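Local structure of esterase D (Lactobacillus rhamnosus, 3DKR) at residues I117-S125 / Q185-D195; G104-E112 / F172-V183. The protein probably hydrolyses carboxylic esters, as an alpha/beta hydrolase with a predicted Ser-Asp-His catalytic triad. One frame throughout, in Å; residues are numbered along the deposited sequence.

In the fold
Contact 1 pairs two neighbouring parallel strands of the central alpha/beta-hydrolase sheet, and contact 2 packs together the helices that precede those strands in the chain: helix 101-113 leads to strand 119-122, helix 155-178 to strand 187-192. Their centres are about 12 Å apart, and they meet where Gln185 NE2 lies 3.3 Å from Leu111 O, probably hydrogen-bonded, and where Ile117 CG2 packs 3.6 Å from Leu111 CD2. The predicted triad lies at the C-terminal ends of the strands. Contact 1 contains Asp195, about 3 Å from His226 between side chains, and Ser124, about 3 Å from Ser101; the Ile105 side chain of contact 2 is about 6 Å from that of Ser101.

Contact 1. Residues I117-S125 / Q185-D195; sequences ITAGGVFSS and QPTFIGQAGQD
Gly121 sits beside Phe188 where strands 119-122 and 187-192 run parallel in the central sheet of the alpha/beta-hydrolase fold. Having no side chain, Gly121 brings its CA within 3.1 Å of Phe188 O, a CA-H...O contact. The same carbonyl accepts from Val122 N, while Phe188 N and Gly190 N donate to Gly120 O and Val122 O.

On the Phe188 side of the sheet the bumps are aromatic. With CG anti to the backbone N (chi1 -178°), the Phe188 ring turns its edge to the neighbouring strand, CD2 3.6 Å from Val122 O near the ring plane. Its CE2 meets the edge of the Phe123 ring at CD1, 4.1 Å away, the side chains crossing at about a right angle. His219 and Phe98 continue this aromatic layer, meeting Phe188 and Phe123 respectively. On the other side, Thr187 CG2 lies over the bare backbone of Gly120 and Gly121, 3.8 Å from Gly120 O and near Gly121 CA. Val122 and Ile189 lie side by side, touching through their CG2 atoms, and both pack against Leu206 of helix 202-209. At the strand starts, Gln185 bends at chi2 and lays its CG against the carbonyl oxygens of Ile117 and Thr118.

Past the strands, the Gln191 amide bridges the two segments. Its OE1 is gripped twice, by Ser125 N in the carbonyl plane at 2.8 Å and by Ser125 OG from above that plane. The NE2 end donates to Ala192 O and to Asp195, whose strongest partner is His226 of the predicted triad. Gln191 NE2 reaches Asp195 OD2 on its anti side, at 3.0 Å.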
ATOM      1  N   ILE A 117      10.581 -13.833  -0.471  1.00 17.23           N
ATOM      2  CA  ILE A 117      10.141 -12.803   0.487  1.00 16.57           C
ATOM      3  C   ILE A 117      10.070 -13.327   1.929  1.00 16.74           C
ATOM      4  O   ILE A 117       9.407 -14.323   2.211  1.00 16.87           O
ATOM      5  CB  ILE A 117       8.765 -12.213   0.098  1.00 16.89           C
ATOM      6  CG1 ILE A 117       8.790 -11.680  -1.338  1.00 17.22           C
ATOM      7  CG2 ILE A 117       8.375 -11.098   1.082  1.00 16.75           C
ATOM      8  CD1 ILE A 117       7.389 -11.353  -1.923  1.00 16.84           C
ATOM      9  N   THR A 118      10.742 -12.646   2.850  1.00 15.97           N
ATOM     10  CA  THR A 118      10.768 -13.073   4.254  1.00 16.25           C
ATOM     11  C   THR A 118       9.438 -12.867   4.964  1.00 16.41           C
ATOM     12  O   THR A 118       8.975 -13.754   5.669  1.00 16.88           O
ATOM     13  CB  THR A 118      11.876 -12.325   5.015  1.00 16.11           C
ATOM     14  OG1 THR A 118      13.143 -12.750   4.498  1.00 18.31           O
ATOM     15  CG2 THR A 118      11.827 -12.576   6.516  1.00 18.09           C
ATOM     16  N   ALA A 119       8.843 -11.684   4.795  1.00 16.11           N
ATOM     17  CA  ALA A 119       7.609 -11.344   5.480  1.00 15.93           C
ATOM     18  C   ALA A 119       7.065 -10.041   4.887  1.00 15.88           C
ATOM     19  O   ALA A 119       7.688  -9.447   4.011  1.00 15.82           O
ATOM     20  CB  ALA A 119       7.843 -11.213   6.974  1.00 16.12           C
ATOM     21  N   GLY A 120       5.901  -9.615   5.339  1.00 15.85           N
ATOM     22  CA  GLY A 120       5.295  -8.420   4.749  1.00 16.27           C
ATOM     23  C   GLY A 120       3.938  -8.190   5.338  1.00 15.99           C
ATOM     24  O   GLY A 120       3.600  -8.775   6.357  1.00 16.55           O
ATOM     25  N   GLY A 121       3.148  -7.328   4.712  1.00 15.31           N
ATOM     26  CA  GLY A 121       1.817  -7.051   5.228  1.00 15.05           C
ATOM     27  C   GLY A 121       1.261  -5.716   4.782  1.00 14.86           C
ATOM     28  O   GLY A 121       1.659  -5.177   3.745  1.00 14.48           O
ATOM     29  N   VAL A 122       0.330  -5.194   5.569  1.00 14.56           N
ATOM     30  CA  VAL A 122      -0.449  -4.044   5.174  1.00 14.63           C
ATOM     31  C   VAL A 122      -0.509  -2.998   6.278  1.00 15.07           C
ATOM     32  O   VAL A 122      -0.442  -3.316   7.468  1.00 15.10           O
ATOM     33  CB  VAL A 122      -1.876  -4.440   4.760  1.00 14.74           C
ATOM     34  CG1 VAL A 122      -1.842  -5.587   3.717  1.00 15.82           C
ATOM     35  CG2 VAL A 122      -2.700  -4.845   5.980  1.00 14.77           C
ATOM     36  N   PHE A 123      -0.643  -1.754   5.849  1.00 14.79           N
ATOM     37  CA  PHE A 123      -0.855  -0.639   6.744  1.00 14.29           C
ATOM     38  C   PHE A 123      -2.295  -0.127   6.677  1.00 14.92           C
ATOM     39  O   PHE A 123      -2.615   0.878   7.336  1.00 15.56           O
ATOM     40  CB  PHE A 123       0.083   0.520   6.403  1.00 14.46           C
ATOM     41  CG  PHE A 123       1.550   0.164   6.389  1.00 14.11           C
ATOM     42  CD1 PHE A 123       2.067  -0.828   7.222  1.00 14.49           C
ATOM     43  CD2 PHE A 123       2.419   0.871   5.578  1.00 15.27           C
ATOM     44  CE1 PHE A 123       3.428  -1.111   7.211  1.00 14.86           C
ATOM     45  CE2 PHE A 123       3.765   0.601   5.581  1.00 15.16           C
ATOM     46  CZ  PHE A 123       4.269  -0.388   6.390  1.00 15.70           C
ATOM     47  N   SER A 124      -3.127  -0.782   5.871  1.00 15.43           N
ATOM     48  CA  SER A 124      -4.589  -0.597   5.905  1.00 15.12           C
ATOM     49  C   SER A 124      -5.265  -1.757   5.186  1.00 14.90           C
ATOM     50  O   SER A 124      -4.614  -2.522   4.455  1.00 14.72           O
ATOM     51  CB  SER A 124      -5.007   0.735   5.274  1.00 15.57           C
ATOM     52  OG  SER A 124      -6.320   1.095   5.700  1.00 15.83           O
ATOM     53  N   SER A 125      -6.560  -1.917   5.443  1.00 15.06           N
ATOM     54  CA  SER A 125      -7.329  -3.017   4.844  1.00 15.63           C
ATOM     55  C   SER A 125      -7.412  -2.914   3.333  1.00 15.44           C
ATOM     56  O   SER A 125      -7.300  -1.832   2.769  1.00 15.96           O
ATOM     57  CB  SER A 125      -8.728  -3.017   5.430  1.00 15.73           C
ATOM     58  OG  SER A 125      -8.676  -3.373   6.796  1.00 17.90           O
ATOM     59  N   GLN A 185       4.352 -16.822   5.260  1.00 17.66           N
ATOM     60  CA  GLN A 185       5.247 -15.896   5.929  1.00 17.35           C
ATOM     61  C   GLN A 185       4.577 -15.202   7.101  1.00 17.10           C
ATOM     62  O   GLN A 185       3.346 -15.023   7.097  1.00 17.24           O
ATOM     63  CB  GLN A 185       5.718 -14.792   4.976  1.00 17.30           C
ATOM     64  CG  GLN A 185       6.502 -15.261   3.768  1.00 17.03           C
ATOM     65  CD  GLN A 185       5.649 -15.460   2.538  1.00 17.97           C
ATOM     66  OE1 GLN A 185       4.453 -15.734   2.637  1.00 17.57           O
ATOM     67  NE2 GLN A 185       6.266 -15.321   1.361  1.00 18.63           N
ATOM     68  N   PRO A 186       5.382 -14.746   8.071  1.00 17.13           N
ATOM     69  CA  PRO A 186       4.882 -13.795   9.042  1.00 17.09           C
ATOM     70  C   PRO A 186       4.220 -12.607   8.327  1.00 16.92           C
ATOM     71  O   PRO A 186       4.772 -12.099   7.341  1.00 17.60           O
ATOM     72  CB  PRO A 186       6.152 -13.344   9.777  1.00 18.00           C
ATOM     73  CG  PRO A 186       7.094 -14.480   9.609  1.00 17.16           C
ATOM     74  CD  PRO A 186       6.805 -15.075   8.298  1.00 17.35           C
ATOM     75  N   THR A 187       3.054 -12.203   8.816  1.00 16.96           N
ATOM     76  CA  THR A 187       2.290 -11.098   8.215  1.00 16.37           C
ATOM     77  C   THR A 187       1.964 -10.025   9.243  1.00 16.64           C
ATOM     78  O   THR A 187       1.494 -10.314  10.344  1.00 18.04           O
ATOM     79  CB  THR A 187       1.003 -11.620   7.589  1.00 16.52           C
ATOM     80  OG1 THR A 187       1.317 -12.649   6.650  1.00 17.46           O
ATOM     81  CG2 THR A 187       0.226 -10.497   6.891  1.00 17.39           C
ATOM     82  N   PHE A 188       2.204  -8.780   8.844  1.00 15.58           N
ATOM     83  CA  PHE A 188       1.921  -7.595   9.639  1.00 15.45           C
ATOM     84  C   PHE A 188       0.612  -6.987   9.169  1.00 15.47           C
ATOM     85  O   PHE A 188       0.380  -6.844   7.971  1.00 15.92           O
ATOM     86  CB  PHE A 188       3.047  -6.565   9.460  1.00 15.82           C
ATOM     87  CG  PHE A 188       2.875  -5.329  10.284  1.00 15.87           C
ATOM     88  CD1 PHE A 188       3.419  -5.248  11.563  1.00 15.70           C
ATOM     89  CD2 PHE A 188       2.132  -4.256   9.817  1.00 16.19           C
ATOM     90  CE1 PHE A 188       3.247  -4.107  12.347  1.00 16.97           C
ATOM     91  CE2 PHE A 188       1.969  -3.115  10.590  1.00 17.49           C
ATOM     92  CZ  PHE A 188       2.515  -3.049  11.867  1.00 17.58           C
ATOM     93  N   ILE A 189      -0.237  -6.620  10.124  1.00 15.51           N
ATOM     94  CA  ILE A 189      -1.492  -5.919   9.812  1.00 15.75           C
ATOM     95  C   ILE A 189      -1.639  -4.692  10.687  1.00 16.43           C
ATOM     96  O   ILE A 189      -1.701  -4.805  11.916  1.00 16.49           O
ATOM     97  CB  ILE A 189      -2.734  -6.807  10.005  1.00 15.83           C
ATOM     98  CG1 ILE A 189      -2.639  -8.054   9.127  1.00 15.51           C
ATOM     99  CG2 ILE A 189      -4.002  -5.987   9.694  1.00 15.70           C
ATOM    100  CD1 ILE A 189      -3.778  -9.088   9.317  1.00 17.78           C
ATOM    101  N   GLY A 190      -1.657  -3.515  10.063  1.00 16.07           N
ATOM    102  CA  GLY A 190      -1.955  -2.278  10.749  1.00 15.82           C
ATOM    103  C   GLY A 190      -3.195  -1.638  10.161  1.00 15.73           C
ATOM    104  O   GLY A 190      -3.394  -1.661   8.945  1.00 15.39           O
ATOM    105  N   GLN A 191      -4.038  -1.068  11.018  1.00 15.51           N
ATOM    106  CA  GLN A 191      -5.303  -0.491  10.578  1.00 15.90           C
ATOM    107  C   GLN A 191      -5.678   0.717  11.433  1.00 16.13           C
ATOM    108  O   GLN A 191      -5.698   0.627  12.660  1.00 16.34           O
ATOM    109  CB  GLN A 191      -6.399  -1.544  10.679  1.00 15.72           C
ATOM    110  CG  GLN A 191      -7.788  -1.053  10.335  1.00 16.80           C
ATOM    111  CD  GLN A 191      -7.877  -0.479   8.954  1.00 14.96           C
ATOM    112  OE1 GLN A 191      -7.621  -1.181   7.970  1.00 15.66           O
ATOM    113  NE2 GLN A 191      -8.292   0.786   8.858  1.00 16.49           N
ATOM    114  N   ALA A 192      -5.990   1.821  10.769  1.00 16.63           N
ATOM    115  CA  ALA A 192      -6.493   3.032  11.419  1.00 16.72           C
ATOM    116  C   ALA A 192      -7.852   2.769  12.077  1.00 17.47           C
ATOM    117  O   ALA A 192      -8.723   2.147  11.467  1.00 17.43           O
ATOM    118  CB  ALA A 192      -6.613   4.163  10.395  1.00 17.47           C
ATOM    119  N   GLY A 193      -8.029   3.275  13.299  1.00 17.73           N
ATOM    120  CA  GLY A 193      -9.285   3.104  14.055  1.00 17.72           C
ATOM    121  C   GLY A 193     -10.387   4.114  13.741  1.00 17.92           C
ATOM    122  O   GLY A 193     -11.522   3.956  14.215  1.00 19.06           O
ATOM    123  N   GLN A 194     -10.072   5.157  12.967  1.00 17.45           N
ATOM    124  CA  GLN A 194     -11.058   6.133  12.501  1.00 17.83           C
ATOM    125  C   GLN A 194     -10.919   6.286  10.987  1.00 17.20           C
ATOM    126  O   GLN A 194     -10.903   7.379  10.427  1.00 17.82           O
ATOM    127  CB  GLN A 194     -10.874   7.469  13.229  1.00 17.75           C
ATOM    128  CG  GLN A 194     -11.081   7.371  14.735  1.00 18.63           C
ATOM    129  CD  GLN A 194     -12.548   7.151  15.134  1.00 19.46           C
ATOM    130  OE1 GLN A 194     -13.467   7.280  14.312  1.00 21.42           O
ATOM    131  NE2 GLN A 194     -12.768   6.818  16.416  1.00 19.88           N
ATOM    132  N   ASP A 195     -10.870   5.140  10.321  1.00 17.48           N
ATOM    133  CA  ASP A 195     -10.596   5.117   8.894  1.00 17.19           C
ATOM    134  C   ASP A 195     -11.809   5.552   8.080  1.00 17.92           C
ATOM    135  O   ASP A 195     -12.842   4.860   8.046  1.00 18.64           O
ATOM    136  CB  ASP A 195     -10.155   3.718   8.449  1.00 17.11           C
ATOM    137  CG  ASP A 195      -9.454   3.735   7.097  1.00 17.08           C
ATOM    138  OD1 ASP A 195      -9.954   4.408   6.163  1.00 16.39           O
ATOM    139  OD2 ASP A 195      -8.401   3.071   6.960  1.00 16.36           O
TER
HETATM  140  O   HOH W   1      -4.980   2.367   7.950  1.00 15.29           O

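Contact 2. Residues G104-E112 / F172-V183; sequences GIFAMKALE and FATTVAADLNLV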
ATOM      1  N   GLY A 104      -1.213  -2.648  -0.430  1.00 14.28           N
ATOM      2  CA  GLY A 104      -1.342  -3.838   0.433  1.00 14.71           C
ATOM      3  C   GLY A 104      -1.981  -5.042  -0.243  1.00 14.78           C
ATOM      4  O   GLY A 104      -1.696  -6.180   0.116  1.00 15.11           O
ATOM      5  N   ILE A 105      -2.850  -4.804  -1.220  1.00 14.52           N
ATOM      6  CA  ILE A 105      -3.406  -5.896  -2.021  1.00 14.60           C
ATOM      7  C   ILE A 105      -2.234  -6.583  -2.714  1.00 14.63           C
ATOM      8  O   ILE A 105      -2.132  -7.809  -2.698  1.00 15.53           O
ATOM      9  CB  ILE A 105      -4.407  -5.379  -3.086  1.00 13.95           C
ATOM     10  CG1 ILE A 105      -5.660  -4.826  -2.410  1.00 14.84           C
ATOM     11  CG2 ILE A 105      -4.815  -6.500  -4.088  1.00 14.24           C
ATOM     12  CD1 ILE A 105      -6.479  -3.923  -3.353  1.00 16.04           C
ATOM     13  N   PHE A 106      -1.342  -5.789  -3.302  1.00 14.51           N
ATOM     14  CA  PHE A 106      -0.205  -6.346  -4.027  1.00 14.42           C
ATOM     15  C   PHE A 106       0.841  -6.942  -3.079  1.00 14.56           C
ATOM     16  O   PHE A 106       1.460  -7.946  -3.407  1.00 14.68           O
ATOM     17  CB  PHE A 106       0.404  -5.298  -4.953  1.00 14.93           C
ATOM     18  CG  PHE A 106      -0.618  -4.669  -5.868  1.00 13.72           C
ATOM     19  CD1 PHE A 106      -1.414  -5.467  -6.670  1.00 15.77           C
ATOM     20  CD2 PHE A 106      -0.814  -3.293  -5.893  1.00 15.81           C
ATOM     21  CE1 PHE A 106      -2.375  -4.900  -7.508  1.00 15.73           C
ATOM     22  CE2 PHE A 106      -1.758  -2.729  -6.728  1.00 15.49           C
ATOM     23  CZ  PHE A 106      -2.547  -3.527  -7.520  1.00 15.40           C
ATOM     24  N   ALA A 107       1.012  -6.348  -1.894  1.00 14.35           N
ATOM     25  CA  ALA A 107       1.911  -6.936  -0.886  1.00 14.50           C
ATOM     26  C   ALA A 107       1.464  -8.331  -0.512  1.00 14.81           C
ATOM     27  O   ALA A 107       2.273  -9.256  -0.420  1.00 15.24           O
ATOM     28  CB  ALA A 107       1.985  -6.073   0.369  1.00 13.98           C
ATOM     29  N   MET A 108       0.158  -8.498  -0.319  1.00 14.63           N
ATOM     30  CA  MET A 108      -0.374  -9.806   0.049  1.00 15.26           C
ATOM     31  C   MET A 108      -0.246 -10.769  -1.123  1.00 15.16           C
ATOM     32  O   MET A 108       0.105 -11.935  -0.916  1.00 15.83           O
ATOM     33  CB  MET A 108      -1.806  -9.701   0.560  1.00 15.75           C
ATOM     34  CG  MET A 108      -1.946  -8.932   1.874  1.00 15.84           C
ATOM     35  SD  MET A 108      -0.824  -9.445   3.216  1.00 16.14           S
ATOM     36  CE  MET A 108      -1.109 -11.222   3.237  1.00 17.65           C
ATOM     37  N   LYS A 109      -0.507 -10.317  -2.349  1.00 15.06           N
ATOM     38  CA  LYS A 109      -0.378 -11.210  -3.499  1.00 14.82           C
ATOM     39  C   LYS A 109       1.089 -11.624  -3.693  1.00 15.06           C
ATOM     40  O   LYS A 109       1.379 -12.752  -4.101  1.00 15.71           O
ATOM     41  CB  LYS A 109      -0.948 -10.595  -4.777  1.00 15.07           C
ATOM     42  CG  LYS A 109      -1.190 -11.608  -5.876  1.00 16.45           C
ATOM     43  CD  LYS A 109      -1.776 -10.963  -7.116  1.00 17.57           C
ATOM     44  CE  LYS A 109      -2.076 -11.987  -8.204  1.00 18.84           C
ATOM     45  NZ  LYS A 109      -3.314 -12.780  -7.935  1.00 18.14           N
ATOM     46  N   ALA A 110       2.008 -10.713  -3.368  1.00 14.63           N
ATOM     47  CA  ALA A 110       3.437 -11.027  -3.363  1.00 15.23           C
ATOM     48  C   ALA A 110       3.764 -12.145  -2.375  1.00 15.93           C
ATOM     49  O   ALA A 110       4.434 -13.122  -2.731  1.00 16.82           O
ATOM     50  CB  ALA A 110       4.245  -9.767  -3.047  1.00 15.39           C
ATOM     51  N   LEU A 111       3.275 -12.026  -1.142  1.00 15.76           N
ATOM     52  CA  LEU A 111       3.506 -13.083  -0.144  1.00 15.96           C
ATOM     53  C   LEU A 111       2.944 -14.431  -0.635  1.00 16.71           C
ATOM     54  O   LEU A 111       3.557 -15.492  -0.428  1.00 17.10           O
ATOM     55  CB  LEU A 111       2.917 -12.714   1.217  1.00 16.79           C
ATOM     56  CG  LEU A 111       3.565 -11.512   1.906  1.00 16.67           C
ATOM     57  CD1 LEU A 111       2.856 -11.189   3.211  1.00 18.31           C
ATOM     58  CD2 LEU A 111       5.046 -11.747   2.138  1.00 19.01           C
ATOM     59  N   GLU A 112       1.782 -14.382  -1.277  1.00 16.31           N
ATOM     60  CA  GLU A 112       1.120 -15.592  -1.777  1.00 16.12           C
ATOM     61  C   GLU A 112       1.852 -16.262  -2.945  1.00 16.78           C
ATOM     62  O   GLU A 112       1.822 -17.489  -3.070  1.00 18.11           O
ATOM     63  CB  GLU A 112      -0.287 -15.249  -2.267  1.00 16.14           C
ATOM     64  CG  GLU A 112      -1.269 -14.803  -1.195  1.00 15.77           C
ATOM     65  CD  GLU A 112      -2.571 -14.178  -1.753  1.00 15.75           C
ATOM     66  OE1 GLU A 112      -2.674 -13.936  -2.980  1.00 17.53           O
ATOM     67  OE2 GLU A 112      -3.498 -13.960  -0.926  1.00 16.86           O
ATOM     68  N   PHE A 172      -9.760  -7.678  -8.565  1.00 16.48           N
ATOM     69  CA  PHE A 172      -8.387  -8.161  -8.373  1.00 16.61           C
ATOM     70  C   PHE A 172      -8.184  -8.545  -6.919  1.00 16.63           C
ATOM     71  O   PHE A 172      -7.569  -9.571  -6.589  1.00 16.46           O
ATOM     72  CB  PHE A 172      -7.417  -7.047  -8.764  1.00 16.82           C
ATOM     73  CG  PHE A 172      -5.980  -7.489  -8.815  1.00 16.06           C
ATOM     74  CD1 PHE A 172      -5.373  -7.819 -10.014  1.00 16.42           C
ATOM     75  CD2 PHE A 172      -5.240  -7.585  -7.659  1.00 16.43           C
ATOM     76  CE1 PHE A 172      -4.050  -8.244 -10.046  1.00 16.81           C
ATOM     77  CE2 PHE A 172      -3.918  -7.988  -7.698  1.00 17.30           C
ATOM     78  CZ  PHE A 172      -3.335  -8.320  -8.877  1.00 17.49           C
ATOM     79  N   ALA A 173      -8.702  -7.704  -6.034  1.00 15.75           N
ATOM     80  CA  ALA A 173      -8.584  -7.927  -4.593  1.00 14.90           C
ATOM     81  C   ALA A 173      -9.328  -9.187  -4.114  1.00 15.06           C
ATOM     82  O   ALA A 173      -8.859  -9.884  -3.203  1.00 16.11           O
ATOM     83  CB  ALA A 173      -9.070  -6.685  -3.821  1.00 15.12           C
ATOM     84  N   THR A 174     -10.490  -9.488  -4.699  1.00 14.97           N
ATOM     85  CA  THR A 174     -11.197 -10.702  -4.283  1.00 15.22           C
ATOM     86  C   THR A 174     -10.376 -11.952  -4.596  1.00 15.92           C
ATOM     87  O   THR A 174     -10.382 -12.917  -3.836  1.00 16.53           O
ATOM     88  CB  THR A 174     -12.618 -10.839  -4.913  1.00 15.45           C
ATOM     89  OG1 THR A 174     -12.546 -10.900  -6.339  1.00 15.63           O
ATOM     90  CG2 THR A 174     -13.544  -9.683  -4.462  1.00 15.73           C
ATOM     91  N   THR A 175      -9.637 -11.929  -5.696  1.00 16.49           N
ATOM     92  CA  THR A 175      -8.807 -13.086  -6.046  1.00 16.86           C
ATOM     93  C   THR A 175      -7.656 -13.228  -5.054  1.00 17.07           C
ATOM     94  O   THR A 175      -7.360 -14.329  -4.575  1.00 18.18           O
ATOM     95  CB  THR A 175      -8.289 -12.959  -7.457  1.00 17.71           C
ATOM     96  OG1 THR A 175      -9.421 -12.961  -8.345  1.00 18.74           O
ATOM     97  CG2 THR A 175      -7.328 -14.102  -7.797  1.00 18.15           C
ATOM     98  N   VAL A 176      -7.021 -12.109  -4.721  1.00 16.04           N
ATOM     99  CA  VAL A 176      -6.004 -12.114  -3.678  1.00 16.20           C
ATOM    100  C   VAL A 176      -6.568 -12.636  -2.359  1.00 16.63           C
ATOM    101  O   VAL A 176      -5.942 -13.469  -1.699  1.00 17.28           O
ATOM    102  CB  VAL A 176      -5.368 -10.707  -3.500  1.00 16.30           C
ATOM    103  CG1 VAL A 176      -4.389 -10.704  -2.314  1.00 17.48           C
ATOM    104  CG2 VAL A 176      -4.666 -10.280  -4.776  1.00 15.43           C
ATOM    105  N   ALA A 177      -7.780 -12.227  -1.996  1.00 16.35           N
ATOM    106  CA  ALA A 177      -8.377 -12.679  -0.747  1.00 16.70           C
ATOM    107  C   ALA A 177      -8.589 -14.191  -0.756  1.00 16.83           C
ATOM    108  O   ALA A 177      -8.344 -14.847   0.252  1.00 16.85           O
ATOM    109  CB  ALA A 177      -9.675 -11.968  -0.468  1.00 16.93           C
ATOM    110  N   ALA A 178      -9.022 -14.729  -1.898  1.00 17.04           N
ATOM    111  CA  ALA A 178      -9.290 -16.178  -2.031  1.00 17.90           C
ATOM    112  C   ALA A 178      -8.017 -17.017  -1.905  1.00 18.64           C
ATOM    113  O   ALA A 178      -8.094 -18.219  -1.624  1.00 19.73           O
ATOM    114  CB  ALA A 178      -9.977 -16.464  -3.342  1.00 18.67           C
ATOM    115  N   ASP A 179      -6.866 -16.391  -2.121  1.00 17.96           N
ATOM    116  CA  ASP A 179      -5.568 -17.070  -2.049  1.00 18.00           C
ATOM    117  C   ASP A 179      -4.810 -16.821  -0.743  1.00 17.85           C
ATOM    118  O   ASP A 179      -3.646 -17.190  -0.637  1.00 17.62           O
ATOM    119  CB  ASP A 179      -4.671 -16.627  -3.213  1.00 18.16           C
ATOM    120  CG  ASP A 179      -4.965 -17.356  -4.504  1.00 21.44           C
ATOM    121  OD1 ASP A 179      -5.591 -18.452  -4.475  1.00 24.57           O
ATOM    122  OD2 ASP A 179      -4.555 -16.844  -5.566  1.00 22.81           O
ATOM    123  N   LEU A 180      -5.436 -16.185   0.243  1.00 18.00           N
ATOM    124  CA  LEU A 180      -4.736 -15.871   1.502  1.00 17.77           C
ATOM    125  C   LEU A 180      -4.235 -17.136   2.226  1.00 18.47           C
ATOM    126  O   LEU A 180      -3.251 -17.081   2.972  1.00 18.22           O
ATOM    127  CB  LEU A 180      -5.605 -15.039   2.423  1.00 17.99           C
ATOM    128  CG  LEU A 180      -5.781 -13.576   1.998  1.00 16.66           C
ATOM    129  CD1 LEU A 180      -6.905 -12.971   2.813  1.00 16.44           C
ATOM    130  CD2 LEU A 180      -4.480 -12.774   2.159  1.00 18.10           C
ATOM    131  N   ASN A 181      -4.893 -18.265   1.976  1.00 18.68           N
ATOM    132  CA  ASN A 181      -4.421 -19.554   2.498  1.00 19.88           C
ATOM    133  C   ASN A 181      -3.010 -19.893   2.047  1.00 20.31           C
ATOM    134  O   ASN A 181      -2.330 -20.718   2.682  1.00 21.34           O
ATOM    135  CB  ASN A 181      -5.381 -20.694   2.106  1.00 19.89           C
ATOM    136  CG  ASN A 181      -5.405 -20.956   0.625  1.00 21.28           C
ATOM    137  OD1 ASN A 181      -4.679 -21.816   0.125  1.00 24.82           O
ATOM    138  ND2 ASN A 181      -6.253 -20.220  -0.103  1.00 21.02           N
ATOM    139  N   LEU A 182      -2.568 -19.295   0.945  1.00 20.18           N
ATOM    140  CA  LEU A 182      -1.230 -19.570   0.419  1.00 20.21           C
ATOM    141  C   LEU A 182      -0.117 -18.906   1.227  1.00 20.08           C
ATOM    142  O   LEU A 182       1.062 -19.284   1.090  1.00 21.19           O
ATOM    143  CB  LEU A 182      -1.124 -19.145  -1.040  1.00 21.11           C
ATOM    144  CG  LEU A 182      -2.007 -19.877  -2.049  1.00 21.08           C
ATOM    145  CD1 LEU A 182      -1.747 -19.341  -3.440  1.00 22.31           C
ATOM    146  CD2 LEU A 182      -1.759 -21.403  -1.984  1.00 24.14           C
ATOM    147  N   VAL A 183      -0.453 -17.924   2.062  1.00 19.09           N
ATOM    148  CA  VAL A 183       0.584 -17.171   2.769  1.00 18.89           C
ATOM    149  C   VAL A 183       1.170 -17.981   3.920  1.00 18.56           C
ATOM    150  O   VAL A 183       0.461 -18.349   4.849  1.00 19.25           O
ATOM    151  CB  VAL A 183       0.063 -15.851   3.348  1.00 18.18           C
ATOM    152  CG1 VAL A 183       1.190 -15.102   4.077  1.00 20.05           C
ATOM    153  CG2 VAL A 183      -0.511 -14.978   2.233  1.00 19.17           C
TER
HETATM  154  O   HOH W   2      -5.528 -11.082  -8.367  1.00 17.81           O
HETATM  155  O   HOH W   3      -3.441 -14.391  -5.562  1.00 20.51           O
HETATM  156  O   HOH W   4       2.750 -19.128  -1.034  1.00 27.25           O
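Val176 is the knob in a knobs-into-holes contact between two helices of the alpha/beta-hydrolase fold, its hole formed by Ile105, Met108, Lys109 and Glu112. The segments 104-112 and 172-178 cross at 38°, with axes 9.6 Å apart. One Val176 branch, CG1, rests on Ile105 O, and the other, CG2, on the Lys109 side chain.

Glu112 reaches from helix 101-113 to the C-terminal end of the partner helix. Its CB touches Leu182 CB; CG presses on Val183 CG2 at 3.5 Å; and CD, with the chain extended beyond CG, lies near the carbonyl oxygens of Asp179 and Val176. OE1 lies against Asp179 CB, 3.4 Å away. Glu112 OE2 comes to 2.6 Å from Val176 O, so close that the acid group probably holds a proton. The nearby Asp179 carboxylate, almost perpendicular to it, could raise its pKa, partly offset by the Lys109 ammonium group. Leu180 CD2 packs on OE2 and, with Val183 CG2, on Met108 CE.

Toward the other end, Phe106 turns its edge to the face of Phe172 (offset edge-to-face, centroids 5.3 Å apart, planes at 69°). The Lys109 side chain runs at about a right angle to that of Phe172, its CD 3.5 Å from CZ, and makes a cation-pi contact with Trp78. One water ties three polar ends together, accepting from Lys109 NZ and donating to Asp179 OD2 and Glu112 OE1, both at 2.7 Å.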